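Local coordinates for C2 domain protein (Scophthalmus maximus, PDB 3W56), which is a C2 domain protein that binds calcium ions and, judging from its family, may contribute to wide-pore channel activity at membranes, at residues 76-79 / 80-84. Residues are numbered along the deposited sequence; the frame is centred on the assembly and turned at random.
Sequences FKAQ and ENDIL
Between Gln79 and Asp82 the backbone makes a type II beta turn, closed by a hydrogen bond of 3.0 Å from Asp82 N to Gln79 O. Asn81 occupies the third position of this turn with a positive phi of 76°, a conformation asparagine tolerates better than most residues other than glycine. The side chain of Asp82 reaches back over the same turn: its CG lies anti to its own carbonyl carbon (chi1 -79°), which carries the carboxylate to the start of the turn, where OD2 of Asp82 accepts a short bond of 2.6 Å from Gln79 N. That N-H points nearly straight at the oxygen, at 160°, but meets it from above the carboxylate plane. Backbone and side chain of Asp82 thus both grip Gln79, and aspartate suits the place because its single CB link puts the carboxylate within bonding distance of the amide three residues back. With an alanine here the carboxylate is gone, which would probably leave Gln79 N without its acceptor and the start of the turn less firmly fixed. Asp82 OD2 also lies 3.4 Å from Ala78 CA, and the methyl of the buried Ala78 packs against Leu24 and Leu129, where a small side chain suits the place. In this C2 beta sandwich the turn carries the chain from strand 73-78, at the edge of one sheet, to strand 83-90 inside the other, while Gln79 OE1 bonds His21 N, just before strand 22-32, and Glu80 OE2 bonds Val108 N, between strands 97-105 and 109-116.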
ATOM      1  N   PHE A  76      -0.004  -3.751 -15.725  1.00 14.87           N
ATOM      2  CA  PHE A  76       0.830  -3.781 -16.951  1.00 17.22           C
ATOM      3  C   PHE A  76       0.493  -2.669 -17.960  1.00 25.16           C
ATOM      4  O   PHE A  76       1.064  -2.664 -19.047  1.00 24.72           O
ATOM      5  CB  PHE A  76       0.791  -5.163 -17.596  1.00 17.18           C
ATOM      6  CG  PHE A  76       1.440  -6.206 -16.759  1.00 18.04           C
ATOM      7  CD1 PHE A  76       2.789  -6.461 -16.885  1.00 25.99           C
ATOM      8  CD2 PHE A  76       0.678  -6.903 -15.811  1.00 15.54           C
ATOM      9  CE1 PHE A  76       3.392  -7.409 -16.087  1.00 22.81           C
ATOM     10  CE2 PHE A  76       1.258  -7.854 -14.986  1.00 17.59           C
ATOM     11  CZ  PHE A  76       2.632  -8.112 -15.142  1.00 23.36           C
ATOM     12  N   LYS A  77      -0.309  -1.684 -17.509  1.00 14.38           N
ATOM     13  CA  LYS A  77      -0.763  -0.547 -18.313  1.00 17.11           C
ATOM     14  C   LYS A  77      -0.370   0.733 -17.605  1.00 18.82           C
ATOM     15  O   LYS A  77      -0.934   1.826 -17.810  1.00 22.77           O
ATOM     16  CB  LYS A  77      -2.287  -0.558 -18.440  1.00 19.31           C
ATOM     17  CG  LYS A  77      -2.823  -1.736 -19.219  1.00 22.03           C
ATOM     18  CD  LYS A  77      -4.051  -1.275 -19.977  1.00 21.44           C
ATOM     19  CE  LYS A  77      -5.293  -1.385 -19.159  1.00 17.93           C
ATOM     20  NZ  LYS A  77      -6.335  -0.442 -19.751  1.00 18.81           N
ATOM     21  N   ALA A  78       0.578   0.595 -16.725  1.00 16.81           N
ATOM     22  CA  ALA A  78       1.020   1.788 -16.012  1.00 14.66           C
ATOM     23  C   ALA A  78       1.754   2.753 -16.938  1.00 17.91           C
ATOM     24  O   ALA A  78       2.329   2.392 -17.974  1.00 19.15           O
ATOM     25  CB  ALA A  78       1.895   1.384 -14.847  1.00 17.27           C
ATOM     26  N   GLN A  79       1.767   4.018 -16.557  1.00 20.06           N
ATOM     27  CA  GLN A  79       2.597   4.960 -17.285  1.00 20.07           C
ATOM     28  C   GLN A  79       3.202   5.917 -16.282  1.00 17.76           C
ATOM     29  O   GLN A  79       2.636   6.126 -15.221  1.00 19.71           O
ATOM     30  CB  GLN A  79       1.729   5.774 -18.264  1.00 24.41           C
ATOM     31  CG  GLN A  79       1.321   4.998 -19.535  1.00 35.33           C
ATOM     32  CD  GLN A  79       2.528   4.708 -20.417  1.00 39.04           C
ATOM     33  OE1 GLN A  79       2.561   3.707 -21.163  1.00 45.09           O
ATOM     34  NE2 GLN A  79       3.548   5.580 -20.326  1.00 45.10           N
ATOM     35  N   GLU A  80       4.362   6.452 -16.626  1.00 17.70           N
ATOM     36  CA  GLU A  80       5.029   7.422 -15.797  1.00 27.74           C
ATOM     37  C   GLU A  80       4.067   8.556 -15.473  1.00 26.21           C
ATOM     38  O   GLU A  80       3.282   8.996 -16.343  1.00 23.02           O
ATOM     39  CB  GLU A  80       6.258   7.934 -16.511  1.00 30.51           C
ATOM     40  CG  GLU A  80       7.116   8.832 -15.631  1.00 32.96           C
ATOM     41  CD  GLU A  80       8.561   8.863 -16.083  1.00 51.95           C
ATOM     42  OE1 GLU A  80       8.774   8.831 -17.325  1.00 51.42           O
ATOM     43  OE2 GLU A  80       9.467   8.902 -15.198  1.00 36.49           O
ATOM     44  N   ASN A  81       4.128   8.996 -14.216  1.00 19.82           N
ATOM     45  CA  ASN A  81       3.285  10.015 -13.607  1.00 20.12           C
ATOM     46  C   ASN A  81       1.902   9.615 -13.238  1.00 26.14           C
ATOM     47  O   ASN A  81       1.116  10.430 -12.772  1.00 24.55           O
ATOM     48  CB  ASN A  81       3.401  11.347 -14.354  1.00 21.57           C
ATOM     49  CG  ASN A  81       4.816  11.876 -14.288  1.00 29.51           C
ATOM     50  OD1 ASN A  81       5.429  11.833 -13.224  1.00 32.26           O
ATOM     51  ND2 ASN A  81       5.367  12.297 -15.413  1.00 39.40           N
ATOM     52  N   ASP A  82       1.597   8.330 -13.411  1.00 17.47           N
ATOM     53  CA  ASP A  82       0.373   7.856 -12.873  1.00 13.84           C
ATOM     54  C   ASP A  82       0.507   8.024 -11.354  1.00 12.11           C
ATOM     55  O   ASP A  82       1.633   7.978 -10.776  1.00 17.77           O
ATOM     56  CB  ASP A  82       0.234   6.373 -13.122  1.00 15.22           C
ATOM     57  CG  ASP A  82      -0.227   6.025 -14.548  1.00 21.61           C
ATOM     58  OD1 ASP A  82      -0.746   6.911 -15.288  1.00 23.62           O
ATOM     59  OD2 ASP A  82      -0.125   4.818 -14.897  1.00 26.66           O
ATOM     60  N   ILE A  83      -0.639   8.123 -10.712  1.00 14.53           N
ATOM     61  CA  ILE A  83      -0.678   8.314  -9.284  1.00 18.06           C
ATOM     62  C   ILE A  83      -0.905   6.957  -8.651  1.00 15.46           C
ATOM     63  O   ILE A  83      -1.992   6.368  -8.771  1.00 20.17           O
ATOM     64  CB  ILE A  83      -1.765   9.287  -8.851  1.00 20.49           C
ATOM     65  CG1 ILE A  83      -1.451  10.664  -9.452  1.00 23.96           C
ATOM     66  CG2 ILE A  83      -1.780   9.381  -7.327  1.00 22.72           C
ATOM     67  CD1 ILE A  83      -0.021  11.075  -9.225  1.00 19.90           C
ATOM     68  N   LEU A  84       0.150   6.485  -7.980  1.00 13.57           N
ATOM     69  CA  LEU A  84       0.113   5.301  -7.102  1.00 17.75           C
ATOM     70  C   LEU A  84      -0.515   5.771  -5.799  1.00 16.24           C
ATOM     71  O   LEU A  84      -0.042   6.704  -5.165  1.00 19.81           O
ATOM     72  CB  LEU A  84       1.542   4.677  -6.882  1.00 10.92           C
ATOM     73  CG  LEU A  84       1.629   3.618  -5.769  1.00 13.79           C
ATOM     74  CD1 LEU A  84       0.969   2.299  -6.208  1.00 18.87           C
ATOM     75  CD2 LEU A  84       3.098   3.365  -5.386  1.00 13.60           C
TER